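Local coordinates for protein nucleoporin NUP145N (Chaetomium thermophilum, PDB 5HB6) that probably serves as a structural component of the nuclear pore complex, the crystallised part being its autoproteolytic C-terminal domain, at residues Thr118-Tyr123 against Gly128-Ser133; Asp11-Arg14 against Gln20-Arg23; Thr66-Pro69 against Lys74-Met77. The protein carries 1 engineered substitution. One frame throughout, in Å; residues are numbered along the deposited sequence. Where two conformers were deposited one is given.

The three contacts show three ways in which neighbouring segments of an autoproteolytic Nup98-96 domain meet: strand pairing, a shared anion, and a loop folding back. Contact 1 is a beta hairpin at one margin of the six-stranded antiparallel sheet, contact 2 a pair of short helical turns that share a sulfate, and contact 3 a loop folded back beside the end of strand 64-67. Contacts 1 and 2 lie on opposite sides of the chain's centre, their own centres about 28 Å apart; by nearest atoms the closest pair is contacts 1 and 3, about 9 Å apart. Contact 3 approaches the C-terminal end, where family precedent places the self-cleavage site, probably just after Phe137.

Contact 1. Residues Thr118-Tyr123 against Gly128-Ser133; sequences TTFESY and GVWAFS
An antiparallel beta hairpin with a classic bulge joins Thr119-Tyr123 to Val129-Ser133 and places the first of these strands at the margin of the six-stranded sheet. Thr119 and Ser133 form a hydrogen-bonded pair through two backbone bonds, each N-H to the other's carbonyl O, with Ser133 N 2.8 Å from Thr119 O. At the bulge Glu121 and Ser122 both face Ala131, and both their N-H groups bond to Ala131 O from the same face of its carbonyl plane. The return bond, Ala131 N to Ser122 O, is 2.8 Å long and nearly straight at 174°.

Phe120, Tyr123, Trp130 and Phe132 project to the face that helix 102-113 helps to cover. Phe120 meets the indole of Trp130 rim to rim, CD1 lying 3.9 Å from NE1, with neither ring over the other's face. Phe132 CD1 instead stands over the centre of the Trp130 ring, 3.4 Å above its plane; a chi1 of 57°, with CG between the backbone N and the carbonyl carbon, swings the ring there. At its other rim, Phe132 CD2 touches Thr118 CG2 at 3.6 Å. Water 1 lies in the indole plane, accepting from Trp130 NE1 and donating to Thr118 OG1, a hydroxyl also bonded to Ile115 O.

On the face of Thr119, Ser122, Ala131 and Ser133, the bend of Glu121 at chi2 (-93°) brings OE2 within 2.7 Å of Ser133 OG, which donates to it on the anti side of the carboxylate, somewhat out of its plane. Lys40 NZ also bonds to Ser133 OG, so this hydroxyl links a cationic to an anionic side chain, which is consistent with an ionised Glu121.

Contact 2. Residues Asp11-Arg14 against Gln20-Arg23; sequences DDIR and QRQR. With SO4 (sulfate ion), chain D.
Arg14 of helix 10-14 and Arg21 of the short, weakly bonded helix 18-21 reach side by side, pointing the same way, and grip one sulfate with their guanidinium ends. Arg21 NH2 donates to sulfate O1 at 2.8 Å, while its NH1 makes a weaker bond to O2. Arg14 turns a different edge to the ion, the one bearing NE and NH2: NE points at sulfate O2, 3.1 Å away, and NH2 at O3, 2.8 Å away. Sulfate O2 is thereby shared by both arginines. The two guanidinium planes are turned 58° apart, yet the sulfur lies near the plane of each, so the anion sits at both edges and probably offsets the positive charge of the two groups. The ion probably came from the crystallisation liquor.

The next shell fixes the two arms. Ile13 lies across the chain of Arg21 at about a right angle, its CG2 over one face of the guanidinium and 3.9 Å from CD. Arg21 leaves its backbone with CG opposite the N (chi1 -175°) and runs extended to NE, which bonds to Leu45 O. Arg14 is braced by a salt bridge from NH2 to Asp51 and by a long, weak one from NH1 to Asp11 OD1 at 3.4 Å. Leu50 N supplies a further hydrogen bond to the sulfate. Ile13 itself packs on Phe27 and Leu45, so the turn bearing Arg14 is seated against neighbouring loops. Away from the anion, Arg21 NH1 also donates to water 4 at 3.1 Å, and that water donates a hydrogen bond to Arg14 O.

Contact 3. Residues Thr66-Pro69 against Lys74-Met77; sequences TVYP and KPPM
Pro75 sets its CD over one face of the Tyr68 ring in a CH-pi contact. Pro75 CD stands 3.4 Å from the centroid of the tyrosine ring, only 10° off its normal. CG of the same proline reaches past the rim toward the phenol end, 3.5 Å from Tyr68 CZ. The two side chains approach from opposite directions. Tyr68 directs its CG away from its own carbonyl carbon (chi1 -64°), which sets the ring against Pro75, and Tyr68 OH is held at the far end by a hydrogen bond with Leu81 N.

Aliphatic contact continues along Lys74. Its CG rests 3.5 Å from Tyr68 CB, the two side chains passing at a slant, so that methylene and proline carbons together follow the tyrosine from its root to its hydroxyl. An alanine here, in place of Tyr68, would lose the ring and is likely to open a gap beside Pro75 and leave Leu81 N without its hydroxyl partner.

In the fold, this is where strand 64-67, one half of a two-stranded hairpin, gives way to a loop; Tyr68, with a positive phi of 66°, turns the chain, and the residues from Lys74 onward come back alongside. Asn82 ND2 bonds to Pro75 O on the returning loop.

Polar contacts gather on the lysine tip, modelled in two conformers, of which one is described. In it, the bend at chi4 carries Lys74 NZ to 3.0 Å from Val67 O, in that carbonyl's plane. A second bond, to Tyr68 O, is weak at 3.4 Å, and so is one to Phe137 O near the C-terminal end. Water 5 accepts from Lys74 NZ at 2.7 Å and donates to Tyr68 O.

Contact 1. Residues Thr118-Tyr123 against Gly128-Ser133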
loop_
_atom_site.group_PDB
_atom_site.type_symbol
_atom_site.label_atom_id
_atom_site.label_comp_id
_atom_site.label_asym_id
_atom_site.label_seq_id
_atom_site.Cartn_x
_atom_site.Cartn_y
_atom_site.Cartn_z
ATOM N N THR A 118 7.387 -0.031 10.518
ATOM C CA THR A 118 7.108 0.960 9.488
ATOM C C THR A 118 8.226 1.989 9.503
ATOM O O THR A 118 8.873 2.208 10.534
ATOM C CB THR A 118 5.764 1.707 9.702
ATOM O OG1 THR A 118 5.867 2.628 10.801
ATOM C CG2 THR A 118 4.614 0.749 9.924
ATOM N N THR A 119 8.436 2.638 8.360
ATOM C CA THR A 119 9.351 3.771 8.265
ATOM C C THR A 119 8.529 4.981 7.848
ATOM O O THR A 119 8.034 5.048 6.720
ATOM C CB THR A 119 10.450 3.484 7.251
ATOM O OG1 THR A 119 11.191 2.323 7.655
ATOM C CG2 THR A 119 11.389 4.655 7.158
ATOM N N PHE A 120 8.339 5.915 8.768
ATOM C CA PHE A 120 7.474 7.054 8.524
ATOM C C PHE A 120 7.930 7.823 7.305
ATOM O O PHE A 120 9.114 8.111 7.158
ATOM C CB PHE A 120 7.537 7.961 9.754
ATOM C CG PHE A 120 6.692 9.191 9.664
ATOM C CD1 PHE A 120 5.371 9.170 10.084
ATOM C CD2 PHE A 120 7.234 10.392 9.237
ATOM C CE1 PHE A 120 4.612 10.307 10.037
ATOM C CE2 PHE A 120 6.484 11.528 9.197
ATOM C CZ PHE A 120 5.172 11.496 9.607
ATOM N N GLU A 121 6.984 8.188 6.456
ATOM C CA GLU A 121 7.221 9.069 5.323
ATOM C C GLU A 121 6.587 10.427 5.538
ATOM O O GLU A 121 7.250 11.451 5.416
ATOM C CB GLU A 121 6.680 8.419 4.049
ATOM C CG GLU A 121 7.439 7.146 3.699
ATOM C CD GLU A 121 8.593 7.357 2.746
ATOM O OE1 GLU A 121 8.806 8.498 2.290
ATOM O OE2 GLU A 121 9.294 6.368 2.466
ATOM N N SER A 122 5.322 10.459 5.935
ATOM C CA SER A 122 4.666 11.741 6.133
ATOM C C SER A 122 3.340 11.558 6.849
ATOM O O SER A 122 2.756 10.466 6.877
ATOM C CB SER A 122 4.405 12.424 4.799
ATOM O OG SER A 122 3.540 11.634 4.011
ATOM N N TYR A 123 2.857 12.663 7.394
ATOM C CA TYR A 123 1.491 12.790 7.863
ATOM C C TYR A 123 0.993 14.165 7.450
ATOM O O TYR A 123 1.658 15.171 7.715
ATOM C CB TYR A 123 1.384 12.626 9.383
ATOM C CG TYR A 123 -0.032 12.834 9.826
ATOM C CD1 TYR A 123 -0.980 11.873 9.596
ATOM C CD2 TYR A 123 -0.424 14.002 10.454
ATOM C CE1 TYR A 123 -2.314 12.070 9.960
ATOM C CE2 TYR A 123 -1.746 14.200 10.836
ATOM C CZ TYR A 123 -2.686 13.234 10.597
ATOM O OH TYR A 123 -4.015 13.374 10.916
ATOM N N GLY A 128 -5.437 13.970 6.772
ATOM C CA GLY A 128 -5.449 12.795 7.607
ATOM C C GLY A 128 -4.704 11.608 7.044
ATOM O O GLY A 128 -4.855 10.500 7.550
ATOM N N VAL A 129 -3.881 11.805 6.022
ATOM C CA VAL A 129 -3.173 10.711 5.369
ATOM C C VAL A 129 -1.830 10.499 6.060
ATOM O O VAL A 129 -0.986 11.411 6.139
ATOM C CB VAL A 129 -2.966 10.987 3.875
ATOM C CG1 VAL A 129 -2.067 9.921 3.224
ATOM C CG2 VAL A 129 -4.300 11.003 3.162
ATOM N N TRP A 130 -1.602 9.277 6.516
ATOM C CA TRP A 130 -0.304 8.804 6.988
ATOM C C TRP A 130 0.317 7.930 5.918
ATOM O O TRP A 130 -0.303 6.972 5.458
ATOM C CB TRP A 130 -0.565 7.964 8.241
ATOM C CG TRP A 130 0.593 7.155 8.798
ATOM C CD1 TRP A 130 1.947 7.453 8.823
ATOM C CD2 TRP A 130 0.466 5.891 9.426
ATOM N NE1 TRP A 130 2.625 6.462 9.460
ATOM C CE2 TRP A 130 1.748 5.484 9.834
ATOM C CE3 TRP A 130 -0.631 5.074 9.713
ATOM C CZ2 TRP A 130 1.979 4.278 10.483
ATOM C CZ3 TRP A 130 -0.419 3.877 10.363
ATOM C CH2 TRP A 130 0.883 3.478 10.726
ATOM N N ALA A 131 1.547 8.263 5.552
ATOM C CA ALA A 131 2.304 7.493 4.582
ATOM C C ALA A 131 3.546 6.953 5.254
ATOM O O ALA A 131 4.188 7.639 6.055
ATOM C CB ALA A 131 2.669 8.329 3.372
ATOM N N PHE A 132 3.875 5.715 4.916
ATOM C CA PHE A 132 5.025 5.053 5.502
ATOM C C PHE A 132 5.504 3.966 4.553
ATOM O O PHE A 132 4.728 3.452 3.735
ATOM C CB PHE A 132 4.673 4.451 6.868
ATOM C CG PHE A 132 3.520 3.472 6.825
ATOM C CD1 PHE A 132 2.203 3.913 6.894
ATOM C CD2 PHE A 132 3.753 2.117 6.704
ATOM C CE1 PHE A 132 1.151 3.024 6.852
ATOM C CE2 PHE A 132 2.674 1.212 6.659
ATOM C CZ PHE A 132 1.390 1.674 6.709
ATOM N N SER A 133 6.769 3.595 4.684
ATOM C CA SER A 133 7.319 2.504 3.902
ATOM C C SER A 133 7.421 1.245 4.756
ATOM O O SER A 133 7.599 1.286 5.975
ATOM C CB SER A 133 8.698 2.857 3.346
ATOM O OG SER A 133 8.619 3.768 2.264
HETATM O O HOH W 1 5.283 5.479 10.460
HETATM O O HOH W 2 9.675 -0.636 8.002
HETATM O O HOH W 3 0.908 12.100 4.094
#

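Contact 2. Residues Asp11-Arg14 against Gln20-Arg23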
loop_
_atom_site.group_PDB
_atom_site.type_symbol
_atom_site.label_atom_id
_atom_site.label_comp_id
_atom_site.label_asym_id
_atom_site.label_seq_id
_atom_site.Cartn_x
_atom_site.Cartn_y
_atom_site.Cartn_z
ATOM N N ASP A 11 -5.031 -3.874 -18.180
ATOM C CA ASP A 11 -4.922 -3.911 -19.644
ATOM C C ASP A 11 -3.544 -3.461 -20.128
ATOM O O ASP A 11 -2.992 -4.048 -21.072
ATOM C CB ASP A 11 -6.024 -3.058 -20.279
ATOM C CG ASP A 11 -7.393 -3.747 -20.277
ATOM O OD1 ASP A 11 -7.466 -4.988 -20.100
ATOM O OD2 ASP A 11 -8.406 -3.044 -20.485
ATOM N N ASP A 12 -2.969 -2.427 -19.492
ATOM C CA ASP A 12 -1.611 -1.997 -19.812
ATOM C C ASP A 12 -0.638 -3.149 -19.602
ATOM O O ASP A 12 0.275 -3.369 -20.399
ATOM C CB ASP A 12 -1.146 -0.875 -18.861
ATOM C CG ASP A 12 -1.818 0.501 -19.071
ATOM O OD1 ASP A 12 -2.334 0.787 -20.184
ATOM O OD2 ASP A 12 -1.755 1.326 -18.069
ATOM N N ILE A 13 -0.787 -3.864 -18.487
ATOM C CA ILE A 13 0.161 -4.918 -18.141
ATOM C C ILE A 13 0.010 -6.101 -19.090
ATOM O O ILE A 13 1.003 -6.699 -19.534
ATOM C CB ILE A 13 -0.036 -5.320 -16.669
ATOM C CG1 ILE A 13 0.311 -4.134 -15.757
ATOM C CG2 ILE A 13 0.834 -6.523 -16.323
ATOM C CD1 ILE A 13 -0.246 -4.273 -14.362
ATOM N N ARG A 14 -1.229 -6.429 -19.452
ATOM C CA ARG A 14 -1.453 -7.518 -20.398
ATOM C C ARG A 14 -0.842 -7.216 -21.759
ATOM O O ARG A 14 -0.466 -8.134 -22.511
ATOM C CB ARG A 14 -2.955 -7.756 -20.522
ATOM C CG ARG A 14 -3.532 -8.492 -19.332
ATOM C CD ARG A 14 -5.049 -8.395 -19.272
ATOM N NE ARG A 14 -5.540 -8.992 -18.036
ATOM C CZ ARG A 14 -6.593 -8.561 -17.352
ATOM N NH1 ARG A 14 -7.301 -7.523 -17.775
ATOM N NH2 ARG A 14 -6.939 -9.178 -16.236
ATOM N N GLN A 20 8.957 -7.240 -20.143
ATOM C CA GLN A 20 8.394 -6.101 -19.424
ATOM C C GLN A 20 7.514 -6.538 -18.252
ATOM O O GLN A 20 7.583 -5.948 -17.170
ATOM C CB GLN A 20 7.588 -5.245 -20.392
ATOM C CG GLN A 20 8.437 -4.490 -21.391
ATOM C CD GLN A 20 7.636 -3.966 -22.577
ATOM O OE1 GLN A 20 6.552 -4.463 -22.893
ATOM N NE2 GLN A 20 8.176 -2.956 -23.245
ATOM N N ARG A 21 6.685 -7.569 -18.440
ATOM C CA ARG A 21 5.760 -7.966 -17.383
ATOM C C ARG A 21 6.480 -8.553 -16.173
ATOM O O ARG A 21 5.903 -8.587 -15.080
ATOM C CB ARG A 21 4.698 -8.928 -17.928
ATOM C CG ARG A 21 3.620 -9.285 -16.909
ATOM C CD ARG A 21 2.344 -9.891 -17.515
ATOM N NE ARG A 21 1.452 -10.351 -16.445
ATOM C CZ ARG A 21 0.175 -10.687 -16.594
ATOM N NH1 ARG A 21 -0.413 -10.607 -17.782
ATOM N NH2 ARG A 21 -0.519 -11.099 -15.541
ATOM N N GLN A 22 7.730 -8.983 -16.336
ATOM C CA GLN A 22 8.545 -9.470 -15.227
ATOM C C GLN A 22 9.176 -8.348 -14.415
ATOM O O GLN A 22 9.790 -8.635 -13.387
ATOM C CB GLN A 22 9.635 -10.419 -15.744
ATOM C CG GLN A 22 9.059 -11.746 -16.195
ATOM C CD GLN A 22 10.096 -12.735 -16.663
ATOM O OE1 GLN A 22 11.297 -12.494 -16.572
ATOM N NE2 GLN A 22 9.628 -13.867 -17.172
ATOM N N ARG A 23 9.042 -7.100 -14.845
ATOM C CA ARG A 23 9.698 -5.982 -14.171
ATOM C C ARG A 23 8.847 -4.722 -14.335
ATOM O O ARG A 23 9.262 -3.716 -14.917
ATOM C CB ARG A 23 11.104 -5.787 -14.732
ATOM C CG ARG A 23 11.122 -5.680 -16.235
ATOM C CD ARG A 23 12.514 -5.429 -16.812
ATOM N NE ARG A 23 12.599 -5.858 -18.208
ATOM C CZ ARG A 23 12.119 -5.184 -19.255
ATOM N NH1 ARG A 23 11.500 -4.025 -19.090
ATOM N NH2 ARG A 23 12.262 -5.677 -20.481
HETATM S S SO4 D . -4.179 -12.059 -16.265
HETATM O O1 SO4 D . -3.202 -11.921 -15.181
HETATM O O2 SO4 D . -3.643 -11.420 -17.466
HETATM O O3 SO4 D . -5.446 -11.460 -15.843
HETATM O O4 SO4 D . -4.409 -13.473 -16.536
HETATM O O HOH W 4 1.012 -10.128 -20.510
#

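Contact 3. Residues Thr66-Pro69 against Lys74-Met77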
loop_
_atom_site.group_PDB
_atom_site.type_symbol
_atom_site.label_atom_id
_atom_site.label_comp_id
_atom_site.label_asym_id
_atom_site.label_seq_id
_atom_site.Cartn_x
_atom_site.Cartn_y
_atom_site.Cartn_z
ATOM N N THR A 66 -3.184 -4.924 3.392
ATOM C CA THR A 66 -2.722 -6.297 3.543
ATOM C C THR A 66 -2.321 -6.808 2.168
ATOM O O THR A 66 -3.026 -6.583 1.178
ATOM C CB THR A 66 -3.853 -7.224 4.115
ATOM O OG1 THR A 66 -4.328 -6.747 5.375
ATOM C CG2 THR A 66 -3.362 -8.679 4.301
ATOM N N VAL A 67 -1.178 -7.475 2.103
ATOM C CA VAL A 67 -0.730 -8.119 0.877
ATOM C C VAL A 67 -0.421 -9.574 1.205
ATOM O O VAL A 67 0.394 -9.841 2.091
ATOM C CB VAL A 67 0.505 -7.401 0.293
ATOM C CG1 VAL A 67 0.944 -8.044 -1.020
ATOM C CG2 VAL A 67 0.197 -5.939 0.078
ATOM N N TYR A 68 -1.056 -10.511 0.465
ATOM C CA TYR A 68 -0.972 -11.960 0.670
ATOM C C TYR A 68 -1.591 -12.365 2.000
ATOM O O TYR A 68 -0.866 -12.664 2.957
ATOM C CB TYR A 68 0.470 -12.471 0.579
ATOM C CG TYR A 68 1.105 -12.300 -0.788
ATOM C CD1 TYR A 68 0.604 -12.960 -1.890
ATOM C CD2 TYR A 68 2.194 -11.465 -0.962
ATOM C CE1 TYR A 68 1.174 -12.807 -3.129
ATOM C CE2 TYR A 68 2.766 -11.293 -2.196
ATOM C CZ TYR A 68 2.256 -11.953 -3.285
ATOM O OH TYR A 68 2.856 -11.790 -4.524
ATOM N N PRO A 69 -2.923 -12.439 2.080
ATOM C CA PRO A 69 -3.578 -12.779 3.351
ATOM C C PRO A 69 -3.492 -14.253 3.726
ATOM O O PRO A 69 -3.755 -14.582 4.886
ATOM C CB PRO A 69 -5.042 -12.374 3.099
ATOM C CG PRO A 69 -5.217 -12.610 1.638
ATOM C CD PRO A 69 -3.908 -12.168 1.018
ATOM N N LYS A 74 2.090 -17.288 0.313
ATOM C CA LYS A 74 2.746 -15.988 0.388
ATOM C C LYS A 74 4.185 -16.216 -0.053
ATOM O O LYS A 74 4.896 -17.021 0.579
ATOM C CB LYS A 74 2.689 -15.501 1.835
ATOM C CG LYS A 74 3.235 -14.113 2.065
ATOM C CD LYS A 74 3.189 -13.784 3.543
ATOM C CE LYS A 74 3.467 -12.327 3.796
ATOM N NZ LYS A 74 2.220 -11.509 3.768
ATOM N N PRO A 75 4.662 -15.564 -1.116
ATOM C CA PRO A 75 6.035 -15.831 -1.603
ATOM C C PRO A 75 7.096 -15.279 -0.671
ATOM O O PRO A 75 6.801 -14.457 0.208
ATOM C CB PRO A 75 6.073 -15.103 -2.954
ATOM C CG PRO A 75 5.068 -14.046 -2.833
ATOM C CD PRO A 75 3.965 -14.606 -1.990
ATOM N N PRO A 76 8.353 -15.696 -0.843
ATOM C CA PRO A 76 9.427 -15.162 -0.005
ATOM C C PRO A 76 9.642 -13.674 -0.246
ATOM O O PRO A 76 9.233 -13.111 -1.261
ATOM C CB PRO A 76 10.652 -15.971 -0.444
ATOM C CG PRO A 76 10.343 -16.401 -1.824
ATOM C CD PRO A 76 8.861 -16.650 -1.846
ATOM N N MET A 77 10.311 -13.042 0.717
ATOM C CA MET A 77 10.743 -11.661 0.565
ATOM C C MET A 77 11.474 -11.491 -0.753
ATOM O O MET A 77 12.350 -12.287 -1.093
ATOM C CB MET A 77 11.715 -11.314 1.685
ATOM C CG MET A 77 11.079 -11.001 3.008
ATOM S SD MET A 77 12.335 -10.610 4.242
ATOM C CE MET A 77 13.336 -9.380 3.402
HETATM O O HOH W 5 -0.130 -10.686 4.931
#